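Local coordinates for uncharacterized protein (Bacteroides ovatus, PDB 4FXT) that is of unknown function but joins an N-terminal domain of the transthyretin clan to a C-terminal domain of the E-set clan, as in the DUF3823 family, at residues 18-23 / 193-198; 99-104 / 115-120; 128-133 / 181-186. One frame throughout, in Å; residues are numbered along the deposited sequence.

Interaction 1 of 3, residues 18-23 / 193-198; sequences GEAVGV and YSQSIK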
loop_
_atom_site.group_PDB
_atom_site.type_symbol
_atom_site.label_atom_id
_atom_site.label_comp_id
_atom_site.label_asym_id
_atom_site.label_seq_id
_atom_site.Cartn_x
_atom_site.Cartn_y
_atom_site.Cartn_z
ATOM N N GLY A 18 -11.085 -4.885 -6.128
ATOM C CA GLY A 18 -10.744 -6.272 -5.818
ATOM C C GLY A 18 -9.289 -6.626 -5.608
ATOM O O GLY A 18 -8.930 -7.807 -5.632
ATOM N N GLU A 19 -8.441 -5.613 -5.426
ATOM C CA GLU A 19 -6.996 -5.768 -5.226
ATOM C C GLU A 19 -6.569 -5.238 -3.875
ATOM O O GLU A 19 -7.123 -4.222 -3.402
ATOM C CB GLU A 19 -6.205 -5.023 -6.326
ATOM C CG GLU A 19 -6.389 -5.545 -7.733
ATOM C CD GLU A 19 -5.461 -4.955 -8.780
ATOM O OE1 GLU A 19 -4.307 -4.597 -8.441
ATOM O OE2 GLU A 19 -5.858 -4.955 -9.967
ATOM N N ALA A 20 -5.565 -5.886 -3.258
ATOM C CA ALA A 20 -5.027 -5.391 -1.985
ATOM C C ALA A 20 -4.229 -4.117 -2.225
ATOM O O ALA A 20 -3.379 -4.082 -3.126
ATOM C CB ALA A 20 -4.171 -6.451 -1.325
ATOM N N VAL A 21 -4.571 -3.060 -1.490
ATOM C CA VAL A 21 -3.962 -1.733 -1.632
ATOM C C VAL A 21 -2.627 -1.704 -0.887
ATOM O O VAL A 21 -2.589 -1.794 0.339
ATOM C CB VAL A 21 -4.898 -0.599 -1.151
ATOM C CG1 VAL A 21 -4.224 0.751 -1.281
ATOM C CG2 VAL A 21 -6.194 -0.597 -1.940
ATOM N N GLY A 22 -1.552 -1.517 -1.648
ATOM C CA GLY A 22 -0.200 -1.462 -1.110
ATOM C C GLY A 22 0.020 -0.239 -0.251
ATOM O O GLY A 22 -0.445 0.861 -0.579
ATOM N N VAL A 23 0.693 -0.433 0.887
ATOM C CA VAL A 23 0.931 0.721 1.717
ATOM C C VAL A 23 2.319 0.575 2.374
ATOM O O VAL A 23 2.978 -0.449 2.157
ATOM C CB VAL A 23 -0.222 0.866 2.729
ATOM C CG1 VAL A 23 -0.140 -0.166 3.846
ATOM C CG2 VAL A 23 -0.237 2.260 3.286
ATOM N N TYR A 193 1.176 2.568 -2.661
ATOM C CA TYR A 193 2.147 1.792 -3.402
ATOM C C TYR A 193 1.593 0.584 -4.113
ATOM O O TYR A 193 0.522 0.046 -3.812
ATOM C CB TYR A 193 3.221 1.262 -2.426
ATOM C CG TYR A 193 3.981 2.300 -1.625
ATOM C CD1 TYR A 193 3.487 2.769 -0.406
ATOM C CD2 TYR A 193 5.236 2.741 -2.033
ATOM C CE1 TYR A 193 4.193 3.701 0.347
ATOM C CE2 TYR A 193 5.955 3.670 -1.285
ATOM C CZ TYR A 193 5.438 4.133 -0.089
ATOM O OH TYR A 193 6.182 5.028 0.639
ATOM N N SER A 194 2.421 0.116 -5.042
ATOM C CA SER A 194 2.303 -1.134 -5.763
ATOM C C SER A 194 2.736 -2.225 -4.843
ATOM O O SER A 194 3.218 -1.937 -3.737
ATOM C CB SER A 194 3.159 -1.078 -7.019
ATOM O OG SER A 194 4.520 -1.034 -6.623
ATOM N N GLN A 195 2.709 -3.467 -5.306
ATOM C CA GLN A 195 3.233 -4.519 -4.472
ATOM C C GLN A 195 4.769 -4.465 -4.515
ATOM O O GLN A 195 5.323 -3.960 -5.501
ATOM C CB GLN A 195 2.677 -5.884 -4.905
ATOM C CG GLN A 195 1.216 -6.099 -4.444
ATOM C CD GLN A 195 0.996 -6.087 -2.913
ATOM O OE1 GLN A 195 1.726 -6.749 -2.137
ATOM N NE2 GLN A 195 -0.055 -5.375 -2.451
ATOM N N SER A 196 5.447 -4.880 -3.397
ATOM C CA SER A 196 6.911 -4.967 -3.372
ATOM C C SER A 196 7.289 -6.240 -4.110
ATOM O O SER A 196 6.908 -7.307 -3.664
ATOM C CB SER A 196 7.444 -4.924 -1.959
ATOM O OG SER A 196 8.859 -5.015 -1.962
ATOM N N ILE A 197 7.889 -6.095 -5.304
ATOM C CA ILE A 197 8.189 -7.178 -6.231
ATOM C C ILE A 197 9.680 -7.468 -6.279
ATOM O O ILE A 197 10.496 -6.571 -6.520
ATOM C CB ILE A 197 7.660 -6.785 -7.648
ATOM C CG1 ILE A 197 6.129 -6.540 -7.585
ATOM C CG2 ILE A 197 8.041 -7.851 -8.704
ATOM C CD1 ILE A 197 5.534 -6.064 -8.827
ATOM N N LYS A 198 10.011 -8.760 -6.099
ATOM C CA LYS A 198 11.384 -9.244 -6.203
ATOM C C LYS A 198 11.839 -9.207 -7.658
ATOM O O LYS A 198 11.087 -9.613 -8.561
ATOM C CB LYS A 198 11.528 -10.654 -5.640
ATOM C CG LYS A 198 12.991 -11.052 -5.533
ATOM C CD LYS A 198 13.281 -12.546 -5.490
ATOM C CE LYS A 198 12.853 -13.304 -4.282
ATOM N NZ LYS A 198 13.450 -14.672 -4.361
#
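Gly-22 and Tyr-193 bring two backbones side by side, their CA atoms 4.6 Å apart, where the N-terminal transthyretin-clan domain meets the C-terminal E-set domain. One nearly straight hydrogen bond crosses here: Tyr-193 N gives its hydrogen to Gly-22 O at 3.1 Å (167° at the hydrogen), meeting the oxygen from well above the carbonyl plane. Beside it, Gly-22 CA turns a hydrogen toward Tyr-193 O at 3.2 Å, a CA-H...O contact. The absence of a side chain at Gly-22 is consistent with so close an approach. The Tyr-193 ring then runs past Val-23 and meets its backbone obliquely, with CD1 3.7 Å from Val-23 C. The far end of this ring is held within its own domain, because Tyr-193 OH bonds to the backbone N of Glu-142. Arg-180 ties both sides of the junction, giving NH2 to Val-23 O and NE to Ser-194 O. Gln-195 folds back at chi2 (-62°), which brings its NE2 near the backbone of residues 20-22. There NE2 stands 4.1 Å from Gly-22 CA and 3.6 Å from Ala-20 O.

Interaction 2 of 3, residues 99-104 / 115-120; sequences FVRNVS and RFTINK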
loop_
_atom_site.group_PDB
_atom_site.type_symbol
_atom_site.label_atom_id
_atom_site.label_comp_id
_atom_site.label_asym_id
_atom_site.label_seq_id
_atom_site.Cartn_x
_atom_site.Cartn_y
_atom_site.Cartn_z
ATOM N N PHE A 99 -4.391 5.277 -7.283
ATOM C CA PHE A 99 -4.144 3.841 -7.177
ATOM C C PHE A 99 -3.095 3.403 -8.208
ATOM O O PHE A 99 -3.105 3.889 -9.344
ATOM C CB PHE A 99 -5.459 3.062 -7.346
ATOM C CG PHE A 99 -5.354 1.552 -7.268
ATOM C CD1 PHE A 99 -5.036 0.915 -6.064
ATOM C CD2 PHE A 99 -5.641 0.765 -8.368
ATOM C CE1 PHE A 99 -4.945 -0.482 -5.985
ATOM C CE2 PHE A 99 -5.577 -0.632 -8.285
ATOM C CZ PHE A 99 -5.234 -1.249 -7.094
ATOM N N VAL A 100 -2.167 2.520 -7.787
ATOM C CA VAL A 100 -1.118 1.986 -8.671
ATOM C C VAL A 100 -1.466 0.545 -9.051
ATOM O O VAL A 100 -1.584 -0.294 -8.149
ATOM C CB VAL A 100 0.315 2.062 -8.051
ATOM C CG1 VAL A 100 1.373 1.809 -9.131
ATOM C CG2 VAL A 100 0.572 3.420 -7.403
ATOM N N ARG A 101 -1.631 0.257 -10.358
ATOM C CA ARG A 101 -1.857 -1.153 -10.811
ATOM C C ARG A 101 -0.967 -1.567 -12.014
ATOM O O ARG A 101 -0.271 -0.753 -12.641
ATOM C CB ARG A 101 -3.322 -1.424 -11.215
ATOM C CG ARG A 101 -3.732 -0.847 -12.583
ATOM C CD ARG A 101 -5.188 -1.126 -12.834
ATOM N NE ARG A 101 -6.053 -0.343 -11.949
ATOM C CZ ARG A 101 -7.248 -0.739 -11.523
ATOM N NH1 ARG A 101 -7.699 -1.960 -11.819
ATOM N NH2 ARG A 101 -7.983 0.061 -10.754
ATOM N N ASN A 102 -1.040 -2.870 -12.333
ATOM C CA ASN A 102 -0.404 -3.553 -13.472
ATOM C C ASN A 102 1.083 -3.162 -13.532
ATOM O O ASN A 102 1.598 -2.671 -14.543
ATOM C CB ASN A 102 -1.152 -3.197 -14.742
ATOM C CG ASN A 102 -2.683 -3.360 -14.644
ATOM O OD1 ASN A 102 -3.248 -3.916 -13.682
ATOM N ND2 ASN A 102 -3.410 -2.758 -15.588
ATOM N N VAL A 103 1.764 -3.425 -12.413
ATOM C CA VAL A 103 3.154 -3.068 -12.171
ATOM C C VAL A 103 4.072 -4.265 -12.442
ATOM O O VAL A 103 3.827 -5.354 -11.957
ATOM C CB VAL A 103 3.304 -2.557 -10.719
ATOM C CG1 VAL A 103 4.742 -2.200 -10.412
ATOM C CG2 VAL A 103 2.400 -1.349 -10.488
ATOM N N SER A 104 5.122 -4.039 -13.232
ATOM C CA SER A 104 6.124 -5.022 -13.621
ATOM C C SER A 104 7.494 -4.377 -13.659
ATOM O O SER A 104 7.607 -3.185 -13.933
ATOM C CB SER A 104 5.792 -5.650 -14.966
ATOM O OG SER A 104 5.634 -4.650 -15.954
ATOM N N ARG A 115 7.315 -0.603 -15.303
ATOM C CA ARG A 115 6.094 -0.372 -16.079
ATOM C C ARG A 115 4.929 -0.360 -15.095
ATOM O O ARG A 115 4.854 -1.227 -14.220
ATOM C CB ARG A 115 5.914 -1.386 -17.199
ATOM C CG ARG A 115 7.079 -1.329 -18.169
ATOM C CD ARG A 115 6.998 -2.361 -19.258
ATOM N NE ARG A 115 8.305 -2.544 -19.883
ATOM C CZ ARG A 115 8.760 -1.844 -20.916
ATOM N NH1 ARG A 115 8.011 -0.891 -21.466
ATOM N NH2 ARG A 115 9.965 -2.095 -21.413
ATOM N N PHE A 116 4.086 0.674 -15.165
ATOM C CA PHE A 116 3.015 0.872 -14.200
ATOM C C PHE A 116 1.888 1.756 -14.747
ATOM O O PHE A 116 2.099 2.585 -15.636
ATOM C CB PHE A 116 3.602 1.532 -12.924
ATOM C CG PHE A 116 4.386 2.786 -13.207
ATOM C CD1 PHE A 116 5.732 2.720 -13.569
ATOM C CD2 PHE A 116 3.773 4.036 -13.164
ATOM C CE1 PHE A 116 6.449 3.887 -13.880
ATOM C CE2 PHE A 116 4.500 5.202 -13.447
ATOM C CZ PHE A 116 5.833 5.121 -13.791
ATOM N N THR A 117 0.706 1.609 -14.149
ATOM C CA THR A 117 -0.480 2.385 -14.464
ATOM C C THR A 117 -0.941 3.077 -13.188
ATOM O O THR A 117 -0.820 2.514 -12.085
ATOM C CB THR A 117 -1.531 1.458 -15.067
ATOM O OG1 THR A 117 -0.931 0.734 -16.153
ATOM C CG2 THR A 117 -2.794 2.206 -15.522
ATOM N N ILE A 118 -1.436 4.317 -13.329
ATOM C CA ILE A 118 -1.888 5.161 -12.198
ATOM C C ILE A 118 -3.265 5.676 -12.489
ATOM O O ILE A 118 -3.519 6.201 -13.578
ATOM C CB ILE A 118 -0.910 6.330 -11.900
ATOM C CG1 ILE A 118 0.525 5.784 -11.603
ATOM C CG2 ILE A 118 -1.428 7.216 -10.758
ATOM C CD1 ILE A 118 1.600 6.822 -11.467
ATOM N N ASN A 119 -4.167 5.535 -11.507
ATOM C CA ASN A 119 -5.553 6.017 -11.604
ATOM C C ASN A 119 -5.825 7.119 -10.602
ATOM O O ASN A 119 -5.336 7.040 -9.477
ATOM C CB ASN A 119 -6.526 4.863 -11.365
ATOM C CG ASN A 119 -6.364 3.654 -12.284
ATOM O OD1 ASN A 119 -6.253 2.492 -11.817
ATOM N ND2 ASN A 119 -6.278 3.889 -13.600
ATOM N N LYS A 120 -6.577 8.148 -10.994
ATOM C CA LYS A 120 -7.016 9.188 -10.060
ATOM C C LYS A 120 -8.414 8.775 -9.657
ATOM O O LYS A 120 -9.334 8.845 -10.489
ATOM C CB LYS A 120 -6.912 10.599 -10.655
ATOM C CG LYS A 120 -7.338 11.737 -9.719
ATOM C CD LYS A 120 -7.182 13.072 -10.421
ATOM C CE LYS A 120 -7.718 14.194 -9.618
ATOM N NZ LYS A 120 -7.469 15.493 -10.291
HETATM O O HOH W 1 -3.277 -0.274 -17.413
HETATM O O HOH W 2 1.022 -1.070 -16.572
#
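A chi1 of 76° sets CG of Arg-101 between its own N and carbonyl carbon, and a bend at chi3 (70°) carries the guanidinium diagonally across to the amide of Asn-119, the residue paired with Phe-99. Arg-101 NE donates to Asn-119 OD1 at 2.8 Å in a bent bond, in the plane of that amide, and NH2 adds a weak bond to the same oxygen. The side chains cross at about a right angle, their planes 64° apart. Phe-99 lies alongside Asn-119 with its ring edge toward OD1, and lays CE2 against one face of the guanidinium. Arg-101 NH1 makes a salt bridge across the domain boundary to Asp-17, in the N-terminal domain, and Asn-119 ND2 bonds to Asp-158. Val-100 and Ile-118 take the other face. Backbone pairs join Arg-101 to Thr-117 and Ser-104 to Arg-115, and between them the first strand holds an extra residue. At this bulge, Val-103 CG2 packs on Phe-116 CB at 4.0 Å. Two waters bridge the offset from Thr-117 OG1, one to Asn-102 O at 2.6 Å, the other weakly to Asn-102 ND2. This is an antiparallel beta hairpin broken by a beta bulge, at the edge of a three-stranded E-set sheet.

Interaction 3 of 3, residues 128-133 / 181-186; sequences ENVGIY and VGVKSD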
loop_
_atom_site.group_PDB
_atom_site.type_symbol
_atom_site.label_atom_id
_atom_site.label_comp_id
_atom_site.label_asym_id
_atom_site.label_seq_id
_atom_site.Cartn_x
_atom_site.Cartn_y
_atom_site.Cartn_z
ATOM N N GLU A 128 1.122 14.776 -6.013
ATOM C CA GLU A 128 2.325 15.489 -5.519
ATOM C C GLU A 128 3.584 14.930 -6.126
ATOM O O GLU A 128 4.482 15.703 -6.501
ATOM C CB GLU A 128 2.481 15.476 -3.995
ATOM C CG GLU A 128 1.479 16.317 -3.214
ATOM C CD GLU A 128 1.788 16.412 -1.725
ATOM O OE1 GLU A 128 2.789 15.788 -1.295
ATOM O OE2 GLU A 128 1.065 17.139 -0.998
ATOM N N ASN A 129 3.669 13.591 -6.200
ATOM C CA ASN A 129 4.847 12.896 -6.727
ATOM C C ASN A 129 4.544 11.458 -7.046
ATOM O O ASN A 129 3.650 10.845 -6.450
ATOM C CB ASN A 129 6.023 12.941 -5.703
ATOM C CG ASN A 129 7.336 12.434 -6.224
ATOM O OD1 ASN A 129 7.831 12.875 -7.268
ATOM N ND2 ASN A 129 7.971 11.552 -5.461
ATOM N N VAL A 130 5.336 10.916 -7.972
ATOM C CA VAL A 130 5.383 9.505 -8.292
ATOM C C VAL A 130 6.828 9.085 -8.083
ATOM O O VAL A 130 7.729 9.773 -8.547
ATOM C CB VAL A 130 4.832 9.165 -9.683
ATOM C CG1 VAL A 130 4.926 7.661 -9.950
ATOM C CG2 VAL A 130 3.392 9.650 -9.809
ATOM N N GLY A 131 7.036 7.995 -7.365
ATOM C CA GLY A 131 8.365 7.470 -7.091
ATOM C C GLY A 131 8.552 5.994 -7.383
ATOM O O GLY A 131 7.616 5.209 -7.241
ATOM N N ILE A 132 9.759 5.623 -7.839
ATOM C CA ILE A 132 10.218 4.249 -8.024
ATOM C C ILE A 132 11.246 4.012 -6.934
ATOM O O ILE A 132 12.142 4.836 -6.763
ATOM C CB ILE A 132 10.744 3.875 -9.442
ATOM C CG1 ILE A 132 9.722 4.149 -10.561
ATOM C CG2 ILE A 132 11.231 2.422 -9.508
ATOM C CD1 ILE A 132 9.948 5.356 -11.168
ATOM N N TYR A 133 11.097 2.918 -6.168
ATOM C CA TYR A 133 11.993 2.617 -5.052
ATOM C C TYR A 133 12.624 1.239 -5.226
ATOM O O TYR A 133 11.967 0.318 -5.718
ATOM C CB TYR A 133 11.207 2.697 -3.741
ATOM C CG TYR A 133 10.495 4.030 -3.585
ATOM C CD1 TYR A 133 11.190 5.170 -3.192
ATOM C CD2 TYR A 133 9.134 4.156 -3.849
ATOM C CE1 TYR A 133 10.560 6.411 -3.112
ATOM C CE2 TYR A 133 8.487 5.382 -3.740
ATOM C CZ TYR A 133 9.207 6.511 -3.375
ATOM O OH TYR A 133 8.615 7.750 -3.315
ATOM N N VAL A 181 6.562 0.943 -6.743
ATOM C CA VAL A 181 6.109 2.229 -7.286
ATOM C C VAL A 181 5.150 2.850 -6.277
ATOM O O VAL A 181 4.263 2.148 -5.789
ATOM C CB VAL A 181 5.462 2.095 -8.703
ATOM C CG1 VAL A 181 5.065 3.444 -9.260
ATOM C CG2 VAL A 181 6.374 1.376 -9.681
ATOM N N GLY A 182 5.341 4.140 -5.967
ATOM C CA GLY A 182 4.511 4.875 -5.017
ATOM C C GLY A 182 3.963 6.152 -5.592
ATOM O O GLY A 182 4.676 6.844 -6.299
ATOM N N VAL A 183 2.711 6.494 -5.312
ATOM C CA VAL A 183 2.149 7.790 -5.757
ATOM C C VAL A 183 1.612 8.511 -4.509
ATOM O O VAL A 183 0.855 7.907 -3.750
ATOM C CB VAL A 183 1.074 7.704 -6.898
ATOM C CG1 VAL A 183 -0.034 6.720 -6.561
ATOM C CG2 VAL A 183 0.481 9.062 -7.234
ATOM N N LYS A 184 2.027 9.789 -4.295
ATOM C CA LYS A 184 1.563 10.606 -3.167
ATOM C C LYS A 184 0.639 11.728 -3.628
ATOM O O LYS A 184 0.951 12.425 -4.599
ATOM C CB LYS A 184 2.724 11.208 -2.390
ATOM C CG LYS A 184 2.206 11.795 -1.088
ATOM C CD LYS A 184 3.225 12.515 -0.285
ATOM C CE LYS A 184 2.601 13.059 0.954
ATOM N NZ LYS A 184 1.545 14.028 0.668
ATOM N N SER A 185 -0.496 11.905 -2.924
ATOM C CA SER A 185 -1.478 12.983 -3.166
ATOM C C SER A 185 -1.355 14.046 -2.102
ATOM O O SER A 185 -0.665 13.832 -1.107
ATOM C CB SER A 185 -2.903 12.445 -3.192
ATOM O OG SER A 185 -3.320 12.043 -1.897
ATOM N N ASP A 186 -2.069 15.154 -2.274
ATOM C CA ASP A 186 -2.099 16.265 -1.331
ATOM C C ASP A 186 -3.098 15.995 -0.202
ATOM O O ASP A 186 -3.240 16.854 0.692
ATOM C CB ASP A 186 -2.464 17.587 -2.063
ATOM C CG ASP A 186 -3.859 17.682 -2.695
ATOM O OD1 ASP A 186 -4.460 16.624 -2.986
ATOM O OD2 ASP A 186 -4.319 18.818 -2.955
#
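Glu-128 and Lys-184 lie side by side and point the same way, joined by a salt bridge of 2.9 Å between Glu-128 OE1 and Lys-184 NZ. The ammonium meets the oxygen from above the carboxylate plane, 60° out of it. The lysine runs extended to CE and turns only at chi4 (-62°), which bends NZ back so that it also reaches Ser-185 O, at 2.8 Å; Ser-188 O is a third acceptor. Three partners probably restrict rotation of the ammonium group. In the backbone next to this pair, Lys-184 O accepts Glu-128 N at 2.7 Å and, weakly, Asn-129 N at 3.4 Å. Two residues facing one in this way form a classic beta bulge.

Past the bulge the antiparallel pairing is regular. Gly-131 and Gly-182 exchange two backbone hydrogen bonds, each of 2.8 Å between the N of one and the O of the other. Neither has a side chain, and the hydroxyl end of the Tyr-133 ring lies over Gly-131 while the ring turns its edge to Gly-182, CE2 being 4.0 Å from Gly-182 N. Asn-129, on the same face, is positioned from outside: ND2 bonds to Tyr-191 OH and OD1 to the backbone N of Gly-152. The opposite face is apolar. Val-130 CG2 meets Val-183 CG2 at 3.9 Å, and the other branch, CG1, turns toward Val-181 CG1.

These valines and Ile-132 look into the core of the E-set domain, where Val-183 touches Phe-98, Val-181 touches Phe-105 and Ile-132 touches Ala-163 and Ile-165. The two strands are the inner pair of a four-stranded antiparallel sheet: strand 147-150 flanks 127-135, and strand 192-200 flanks 176-185.

Interactions 2 and 3 belong to two facing sheets of the E-set domain, their centres about 11 Å apart, and meet through valines and isoleucine: Val-100 CG2 lies 3.5 Å from Val-183 CG1, and Ile-118 CD1 3.7 Å from Val-130 CG2. Interaction 1 brings the N-terminal domain against this sandwich. Its segment 193-198 continues the sheet of interaction 3, Ser-194 N probably bonding to Val-181 O at 2.8 Å, while Tyr-193 CE2 packs 3.9 Å from Tyr-133 CE2. Ser-194 CB also touches Val-103 CG2 at 3.6 Å. From segment 18-23, Glu-19 reaches interaction 2, where its OE1 packs near Phe-99 CZ and its OE2 forms a long, weak ion pair with Arg-101.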